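Side-chain contacts in tryptophan halogenase (Shewanella frigidimarina, PDB 2PYX), which probably acts as a flavin-dependent halogenase of tryptophan or a related substrate, with FAD as the likely cofactor: residues G15-W20 / A366-T371; I21-L26 / L43-I48; I73-N78 / S178-E183. All blocks are in the same frame, centred on the assembly; numbering follows the deposited sequence. Where two conformers were deposited one is given.

Contact 1. Residues G15-W20 / A366-T371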
loop_
_atom_site.group_PDB
_atom_site.type_symbol
_atom_site.label_atom_id
_atom_site.label_comp_id
_atom_site.label_asym_id
_atom_site.label_seq_id
_atom_site.Cartn_x
_atom_site.Cartn_y
_atom_site.Cartn_z
ATOM N N GLY A 15 8.889 10.126 13.340
ATOM C CA GLY A 15 7.589 9.661 13.704
ATOM C C GLY A 15 6.759 9.293 12.478
ATOM O O GLY A 15 7.180 8.522 11.595
ATOM N N GLY A 16 5.558 9.837 12.396
ATOM C CA GLY A 16 4.648 9.534 11.291
ATOM C C GLY A 16 4.211 8.077 11.327
ATOM O O GLY A 16 4.428 7.365 12.305
ATOM N N THR A 17 3.590 7.630 10.257
ATOM C CA THR A 17 3.115 6.261 10.222
ATOM C C THR A 17 4.285 5.291 10.229
ATOM O O THR A 17 4.201 4.221 10.838
ATOM C CB THR A 17 2.244 5.989 9.005
ATOM O OG1 THR A 17 2.949 6.401 7.841
ATOM C CG2 THR A 17 0.946 6.717 9.119
ATOM N N ALA A 18 5.391 5.655 9.588
ATOM C CA ALA A 18 6.546 4.749 9.519
ATOM C C ALA A 18 7.123 4.476 10.903
ATOM O O ALA A 18 7.316 3.332 11.329
ATOM C CB ALA A 18 7.600 5.312 8.577
ATOM N N GLY A 19 7.341 5.545 11.662
ATOM C CA GLY A 19 7.942 5.405 12.961
ATOM C C GLY A 19 7.048 4.760 13.977
ATOM O O GLY A 19 7.477 3.848 14.710
ATOM N N TRP A 20 5.781 5.195 14.004
ATOM C CA TRP A 20 4.872 4.660 15.020
ATOM C C TRP A 20 4.369 3.252 14.733
ATOM O O TRP A 20 4.180 2.460 15.650
ATOM C CB TRP A 20 3.724 5.605 15.313
ATOM C CG TRP A 20 4.207 6.852 15.975
ATOM C CD1 TRP A 20 4.321 8.103 15.410
ATOM C CD2 TRP A 20 4.696 6.963 17.299
ATOM N NE1 TRP A 20 4.833 8.989 16.328
ATOM C CE2 TRP A 20 5.072 8.314 17.492
ATOM C CE3 TRP A 20 4.866 6.061 18.355
ATOM C CZ2 TRP A 20 5.610 8.769 18.694
ATOM C CZ3 TRP A 20 5.362 6.526 19.541
ATOM C CH2 TRP A 20 5.740 7.878 19.695
ATOM N N ALA A 366 1.969 -0.623 2.988
ATOM C CA ALA A 366 2.278 -2.072 2.901
ATOM C C ALA A 366 3.754 -2.345 3.149
ATOM O O ALA A 366 4.109 -3.321 3.821
ATOM C CB ALA A 366 1.895 -2.580 1.528
ATOM N N LEU A 367 4.631 -1.523 2.577
ATOM C CA LEU A 367 6.088 -1.697 2.780
ATOM C C LEU A 367 6.491 -1.369 4.224
ATOM O O LEU A 367 7.362 -2.036 4.784
ATOM C CB LEU A 367 6.881 -0.845 1.811
ATOM C CG LEU A 367 6.924 -1.350 0.371
ATOM C CD1 LEU A 367 7.393 -0.242 -0.590
ATOM C CD2 LEU A 367 7.842 -2.583 0.344
ATOM N N ILE A 368 5.898 -0.333 4.812
ATOM C CA ILE A 368 6.137 -0.040 6.210
ATOM C C ILE A 368 5.778 -1.270 7.080
ATOM O O ILE A 368 6.560 -1.727 7.946
ATOM C CB ILE A 368 5.375 1.230 6.646
ATOM C CG1 ILE A 368 6.068 2.466 6.082
ATOM C CG2 ILE A 368 5.284 1.312 8.149
ATOM C CD1 ILE A 368 5.174 3.721 6.113
ATOM N N GLU A 369 4.578 -1.811 6.869
ATOM C CA GLU A 369 4.125 -2.974 7.640
ATOM C C GLU A 369 5.067 -4.155 7.409
ATOM O O GLU A 369 5.380 -4.860 8.343
ATOM C CB GLU A 369 2.730 -3.370 7.185
ATOM C CG GLU A 369 1.589 -2.412 7.451
ATOM C CD GLU A 369 0.323 -3.046 6.892
ATOM O OE1 GLU A 369 -0.282 -3.847 7.601
ATOM O OE2 GLU A 369 -0.024 -2.794 5.716
ATOM N N TRP A 370 5.455 -4.408 6.161
ATOM C CA TRP A 370 6.322 -5.541 5.869
ATOM C C TRP A 370 7.647 -5.357 6.601
ATOM O O TRP A 370 8.138 -6.265 7.250
ATOM C CB TRP A 370 6.574 -5.728 4.343
ATOM C CG TRP A 370 7.627 -6.739 4.160
ATOM C CD1 TRP A 370 7.480 -8.113 4.272
ATOM C CD2 TRP A 370 9.029 -6.509 3.963
ATOM N NE1 TRP A 370 8.694 -8.725 4.138
ATOM C CE2 TRP A 370 9.667 -7.778 3.938
ATOM C CE3 TRP A 370 9.813 -5.375 3.769
ATOM C CZ2 TRP A 370 11.046 -7.911 3.799
ATOM C CZ3 TRP A 370 11.174 -5.526 3.593
ATOM C CH2 TRP A 370 11.781 -6.788 3.619
ATOM N N THR A 371 8.247 -4.179 6.475
ATOM C CA THR A 371 9.582 -4.024 6.997
ATOM C C THR A 371 9.577 -4.117 8.543
ATOM O O THR A 371 10.414 -4.786 9.166
ATOM C CB THR A 371 10.241 -2.701 6.563
ATOM O OG1 THR A 371 10.047 -2.456 5.160
ATOM C CG2 THR A 371 11.732 -2.774 6.853
#
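Ile368 meets Ala18 and Thr17 with the whole of its branched side chain. The contact is made by van der Waals packing, carbon against carbon at Ala18 and carbon against a hydroxyl oxygen at Thr17; no hydrogen bond joins the two segments. The methyl CD1 of Ile368 lies 3.8 Å from CB of Ala18, while CG2 of Ile368 comes to 3.9 Å from CA of the same alanine. Two branches thus rest on one residue, and the torsions explain it. In Ile368 CG1 stands beside the backbone N (chi1 -74°) and CD1 continues in an extended chain (chi2 163°), whereas CG2 takes the place anti to that N. The extended arm also passes Thr17, crossing that side chain at about a right angle, with CD1 of Ile368 3.9 Å from OG1 of Thr17. The backbones come to 5.8 Å between CA of Ala18 and CA of Ile368, consistent with the single methyl of Ala18 at this point. An alanine in place of Ile368 would remove CG2 and the CD1 arm, and would probably leave a gap beside Ala18 and Thr17 where the helices now meet. Thr17 N and Ala18 N both bond a tartaric acid molecule, probably taken up from the crystallisation liquor. Gly15 to Ala18 are predicted to bind FAD, and Gly16 and Gly19 fit the GxGxxG pattern, consistent with the dinucleotide-binding turn of a Rossmann-type fold.

Contact 2. Residues I21-L26 / L43-I48; sequences ITAGLL and LNITLI
Leu26, Leu43 and Ile45 share one first torsion: CG of each leucine and CG1 of the isoleucine stand beside the backbone N, anti to the carbonyl carbon. In Ile45 (chi1 -56°, chi2 160°) this extends CD1 to the helix, where it settles 3.9 Å from CB of Leu26 and 4.1 Å from the carbonyl oxygen of Ala23. The other branch, CG2 of Ile45, faces CB of Ala23 at 4.5 Å, a looser approach. Leu43, just before the strand, is built alike (chi1 -59°) and carries CD1 to 4.0 Å from Leu26 O and 4.3 Å from Leu26 CB. The leucine on the helix therefore meets its two partners through CB and the backbone oxygen, not through its own terminal methyls. Every one of these four residues is buried, and no hydrogen bond joins the two segments. Helix 16-31 lies against a mixed sheet in which strand 44-49 runs parallel to, and next to, strand 9-13; a strand, a glycine-rich turn, a helix and a parallel neighbouring strand make the beta-alpha-beta unit of a Rossmann-type fold. Alternation along the strand sorts the side chains: the CB atoms of Ile45 and Leu47 point toward residues 21-26 of helix 16-31, whereas that of Thr46 points away. Ile12 of strand 9-13 touches Ala23, Ile45 and Leu47, and Val191 reaches both Ala23 and Ile45. From helix 363-377, Ala376 packs on Leu26.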
loop_
_atom_site.group_PDB
_atom_site.type_symbol
_atom_site.label_atom_id
_atom_site.label_comp_id
_atom_site.label_asym_id
_atom_site.label_seq_id
_atom_site.Cartn_x
_atom_site.Cartn_y
_atom_site.Cartn_z
ATOM N N ILE A 21 4.198 2.900 13.463
ATOM C CA ILE A 21 3.861 1.496 13.197
ATOM C C ILE A 21 5.022 0.600 13.627
ATOM O O ILE A 21 4.820 -0.478 14.200
ATOM C CB ILE A 21 3.483 1.267 11.727
ATOM C CG1 ILE A 21 2.079 1.837 11.468
ATOM C CG2 ILE A 21 3.540 -0.232 11.348
ATOM C CD1 ILE A 21 1.716 1.926 9.987
ATOM N N THR A 22 6.245 1.049 13.341
ATOM C CA THR A 22 7.420 0.287 13.746
ATOM C C THR A 22 7.450 0.127 15.267
ATOM O O THR A 22 7.674 -0.945 15.793
ATOM C CB THR A 22 8.728 0.931 13.229
ATOM O OG1 THR A 22 8.667 1.022 11.794
ATOM C CG2 THR A 22 9.941 0.120 13.640
ATOM N N ALA A 23 7.308 1.237 15.989
ATOM C CA ALA A 23 7.342 1.187 17.448
ATOM C C ALA A 23 6.309 0.218 17.999
ATOM O O ALA A 23 6.594 -0.600 18.868
ATOM C CB ALA A 23 7.105 2.577 18.009
ATOM N N GLY A 24 5.091 0.299 17.470
ATOM C CA GLY A 24 4.002 -0.532 17.964
ATOM C C GLY A 24 4.193 -2.001 17.702
ATOM O O GLY A 24 3.963 -2.860 18.566
ATOM N N LEU A 25 4.613 -2.315 16.473
ATOM C CA LEU A 25 4.830 -3.719 16.116
ATOM C C LEU A 25 5.990 -4.335 16.934
ATOM O O LEU A 25 5.902 -5.457 17.388
ATOM C CB LEU A 25 5.031 -3.897 14.619
ATOM C CG LEU A 25 3.764 -3.709 13.787
ATOM C CD1 LEU A 25 4.171 -3.736 12.313
ATOM C CD2 LEU A 25 2.715 -4.764 14.090
ATOM N N LEU A 26 7.072 -3.585 17.106
ATOM C CA LEU A 26 8.180 -4.074 17.920
ATOM C C LEU A 26 7.753 -4.300 19.382
ATOM O O LEU A 26 8.039 -5.347 19.944
ATOM C CB LEU A 26 9.356 -3.083 17.914
ATOM C CG LEU A 26 10.154 -3.065 16.612
ATOM C CD1 LEU A 26 11.164 -1.918 16.667
ATOM C CD2 LEU A 26 10.865 -4.373 16.343
ATOM N N LEU A 43 12.720 -5.032 25.138
ATOM C CA LEU A 43 13.205 -3.958 24.314
ATOM C C LEU A 43 12.946 -2.613 24.968
ATOM O O LEU A 43 11.854 -2.369 25.502
ATOM C CB LEU A 43 12.503 -3.908 22.945
ATOM C CG LEU A 43 12.630 -5.167 22.087
ATOM C CD1 LEU A 43 11.954 -4.911 20.758
ATOM C CD2 LEU A 43 14.070 -5.579 21.896
ATOM N N ASN A 44 13.934 -1.747 24.846
ATOM C CA ASN A 44 13.821 -0.358 25.265
ATOM C C ASN A 44 13.769 0.462 23.991
ATOM O O ASN A 44 14.784 0.657 23.313
ATOM C CB ASN A 44 15.007 0.061 26.142
ATOM C CG ASN A 44 14.864 1.485 26.682
ATOM O OD1 ASN A 44 13.759 1.973 26.882
ATOM N ND2 ASN A 44 15.999 2.157 26.900
ATOM N N ILE A 45 12.563 0.895 23.642
ATOM C CA ILE A 45 12.317 1.568 22.376
ATOM C C ILE A 45 12.098 3.069 22.604
ATOM O O ILE A 45 11.249 3.457 23.406
ATOM C CB ILE A 45 11.074 0.980 21.697
ATOM C CG1 ILE A 45 11.180 -0.533 21.495
ATOM C CG2 ILE A 45 10.813 1.701 20.363
ATOM C CD1 ILE A 45 9.836 -1.151 21.284
ATOM N N THR A 46 12.896 3.891 21.932
ATOM C CA THR A 46 12.783 5.336 21.966
ATOM C C THR A 46 12.556 5.846 20.545
ATOM O O THR A 46 13.277 5.462 19.616
ATOM C CB THR A 46 14.067 5.967 22.548
ATOM O OG1 THR A 46 14.307 5.470 23.879
ATOM C CG2 THR A 46 13.987 7.511 22.558
ATOM N N LEU A 47 11.595 6.743 20.390
ATOM C CA LEU A 47 11.288 7.382 19.144
ATOM C C LEU A 47 11.602 8.861 19.258
ATOM O O LEU A 47 11.036 9.536 20.131
ATOM C CB LEU A 47 9.836 7.126 18.706
ATOM C CG LEU A 47 9.472 7.564 17.266
ATOM C CD1 LEU A 47 8.351 6.709 16.718
ATOM C CD2 LEU A 47 9.040 9.009 17.217
ATOM N N ILE A 48 12.491 9.354 18.397
ATOM C CA ILE A 48 12.881 10.776 18.361
ATOM C C ILE A 48 12.177 11.370 17.153
ATOM O O ILE A 48 12.443 10.986 16.005
ATOM C CB ILE A 48 14.402 10.972 18.227
ATOM C CG1 ILE A 48 15.144 10.287 19.373
ATOM C CG2 ILE A 48 14.709 12.495 18.177
ATOM C CD1 ILE A 48 16.646 10.185 19.188
#

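Contact 3. Residues I73-N78 / S178-E183; sequences IGIDEN and SQLLTE
Ile73 and Leu181 meet through methyls, CD1 of the first 4.1 Å from CD2 of the second, with the two side chains crossing at about a right angle. Ile75 completes the apolar cluster: its CG2 comes to 4.2 Å from CD2 of Leu180, and its CG1 lies 4.5 Å from Leu181 CD2. In Leu181 CG stands beside the backbone N (chi1 -71°) and CD1 continues the extended chain, while CD2 is the side branch that touches both Ile73 and Ile75. All four residues of this cluster are buried. The opposite character appears at Gln179, which is exposed: there the helix holds itself by polar bonds, NE2 of Gln179 meeting OE2 of Glu183 at 3.0 Å, from above the carboxylate plane. Gly74, also exposed, has positive phi and closes helix 65-73 with a Schellman motif. Asp76 then serves as N-cap of helix 77-83, although its OD1 bond from Asn78 N is weak. Ile73 O is bonded by His184 NE2, a polar tie to the same helix 174-187. The end of helix 65-73 and the linker to helix 77-83 thus pack on helix 174-187, which in turn lies against helix 16-31 and, through Leu180, touches Gln83 of helix 77-83.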
loop_
_atom_site.group_PDB
_atom_site.type_symbol
_atom_site.label_atom_id
_atom_site.label_comp_id
_atom_site.label_asym_id
_atom_site.label_seq_id
_atom_site.Cartn_x
_atom_site.Cartn_y
_atom_site.Cartn_z
ATOM N N ILE A 73 -0.912 -4.554 17.114
ATOM C CA ILE A 73 -0.549 -3.398 17.956
ATOM C C ILE A 73 -1.481 -3.255 19.141
ATOM O O ILE A 73 -1.063 -2.782 20.202
ATOM C CB ILE A 73 -0.527 -2.112 17.118
ATOM C CG1 ILE A 73 0.608 -2.200 16.087
ATOM C CG2 ILE A 73 -0.378 -0.860 17.960
ATOM C CD1 ILE A 73 0.744 -1.034 15.148
ATOM N N GLY A 74 -2.733 -3.673 18.963
ATOM C CA GLY A 74 -3.720 -3.666 20.015
ATOM C C GLY A 74 -4.740 -2.556 19.922
ATOM O O GLY A 74 -5.338 -2.165 20.941
ATOM N N ILE A 75 -4.944 -2.034 18.716
ATOM C CA ILE A 75 -5.909 -0.971 18.444
ATOM C C ILE A 75 -7.287 -1.581 18.180
ATOM O O ILE A 75 -7.432 -2.589 17.461
ATOM C CB ILE A 75 -5.470 -0.108 17.215
ATOM C CG1 ILE A 75 -4.071 0.482 17.418
ATOM C CG2 ILE A 75 -6.487 0.999 16.948
ATOM C CD1 ILE A 75 -3.883 1.263 18.616
ATOM N N ASP A 76 -8.293 -0.985 18.819
ATOM C CA ASP A 76 -9.688 -1.356 18.629
ATOM C C ASP A 76 -10.171 -0.774 17.285
ATOM O O ASP A 76 -9.915 0.386 16.977
ATOM C CB ASP A 76 -10.476 -0.807 19.824
ATOM C CG ASP A 76 -11.967 -1.024 19.713
ATOM O OD1 ASP A 76 -12.624 -0.355 18.876
ATOM O OD2 ASP A 76 -12.495 -1.835 20.511
ATOM N N GLU A 77 -10.869 -1.582 16.484
ATOM C CA GLU A 77 -11.253 -1.152 15.150
ATOM C C GLU A 77 -12.189 0.029 15.196
ATOM O O GLU A 77 -12.140 0.920 14.340
ATOM C CB GLU A 77 -11.895 -2.271 14.323
ATOM C CG GLU A 77 -11.922 -1.873 12.834
ATOM C CD GLU A 77 -12.477 -2.940 11.894
ATOM O OE1 GLU A 77 -13.260 -3.814 12.325
ATOM O OE2 GLU A 77 -12.122 -2.937 10.680
ATOM N N ASN A 78 -13.104 0.033 16.169
ATOM C CA ASN A 78 -14.019 1.176 16.262
ATOM C C ASN A 78 -13.255 2.467 16.571
ATOM O O ASN A 78 -13.504 3.510 15.952
ATOM C CB ASN A 78 -15.122 0.924 17.293
ATOM C CG ASN A 78 -15.927 -0.321 16.980
ATOM O OD1 ASN A 78 -16.314 -0.549 15.831
ATOM N ND2 ASN A 78 -16.208 -1.129 18.015
ATOM N N SER A 178 -1.219 8.582 12.813
ATOM C CA SER A 178 0.034 8.762 13.530
ATOM C C SER A 178 -0.226 9.250 14.955
ATOM O O SER A 178 0.441 8.830 15.894
ATOM C CB SER A 178 0.907 9.768 12.781
ATOM O OG SER A 178 1.300 9.226 11.544
ATOM N N GLN A 179 -1.194 10.161 15.101
ATOM C CA GLN A 179 -1.544 10.668 16.435
ATOM C C GLN A 179 -2.132 9.583 17.330
ATOM O O GLN A 179 -1.769 9.442 18.496
ATOM C CB GLN A 179 -2.495 11.849 16.346
ATOM C CG GLN A 179 -2.759 12.520 17.705
ATOM C CD GLN A 179 -1.485 12.891 18.471
ATOM O OE1 GLN A 179 -0.573 13.523 17.931
ATOM N NE2 GLN A 179 -1.419 12.491 19.745
ATOM N N LEU A 180 -3.030 8.781 16.766
ATOM C CA LEU A 180 -3.582 7.659 17.523
ATOM C C LEU A 180 -2.479 6.696 17.977
ATOM O O LEU A 180 -2.438 6.255 19.107
ATOM C CB LEU A 180 -4.647 6.930 16.698
ATOM C CG LEU A 180 -5.235 5.615 17.196
ATOM C CD1 LEU A 180 -5.662 5.739 18.632
ATOM C CD2 LEU A 180 -6.428 5.186 16.384
ATOM N N LEU A 181 -1.567 6.386 17.068
ATOM C CA LEU A 181 -0.481 5.462 17.385
ATOM C C LEU A 181 0.475 6.053 18.447
ATOM O O LEU A 181 0.973 5.344 19.318
ATOM C CB LEU A 181 0.327 5.117 16.126
ATOM C CG LEU A 181 -0.431 4.225 15.137
ATOM C CD1 LEU A 181 0.334 4.217 13.819
ATOM C CD2 LEU A 181 -0.639 2.806 15.696
ATOM N N THR A 182 0.736 7.359 18.359
ATOM C CA THR A 182 1.593 8.002 19.345
ATOM C C THR A 182 1.021 7.798 20.742
ATOM O O THR A 182 1.725 7.436 21.672
ATOM C CB THR A 182 1.650 9.508 19.071
ATOM O OG1 THR A 182 2.296 9.762 17.804
ATOM C CG2 THR A 182 2.402 10.236 20.202
ATOM N N GLU A 183 -0.289 8.040 20.837
ATOM C CA GLU A 183 -1.009 7.870 22.109
ATOM C C GLU A 183 -0.959 6.422 22.579
ATOM O O GLU A 183 -0.588 6.141 23.704
ATOM C CB GLU A 183 -2.472 8.342 21.969
ATOM C CG GLU A 183 -2.594 9.819 21.677
ATOM C CD GLU A 183 -3.909 10.272 21.023
ATOM O OE1 GLU A 183 -4.789 9.431 20.666
ATOM O OE2 GLU A 183 -4.024 11.518 20.829
#

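Helix 16-31 ties the three contacts together: contacts 1 and 2 both use it, and contact 3 packs against it. The centres of contacts 1 and 2 are about 11 Å apart, and Leu47 bridges them, with its CD1 3.7 Å from CD2 of Trp20. The centre of contact 3 is about 13 Å from that of contact 1, which it meets where CB of Leu181 comes to 3.5 Å from CB of Trp20; it meets contact 2 where Ile73 CG1 lies 3.9 Å from Leu25 CD2. Contact 1 holds four of the predicted FAD-binding residues; among them, the side chain of Thr17 is about 3 Å from the tartaric acid and about 5 Å from that of Leu181.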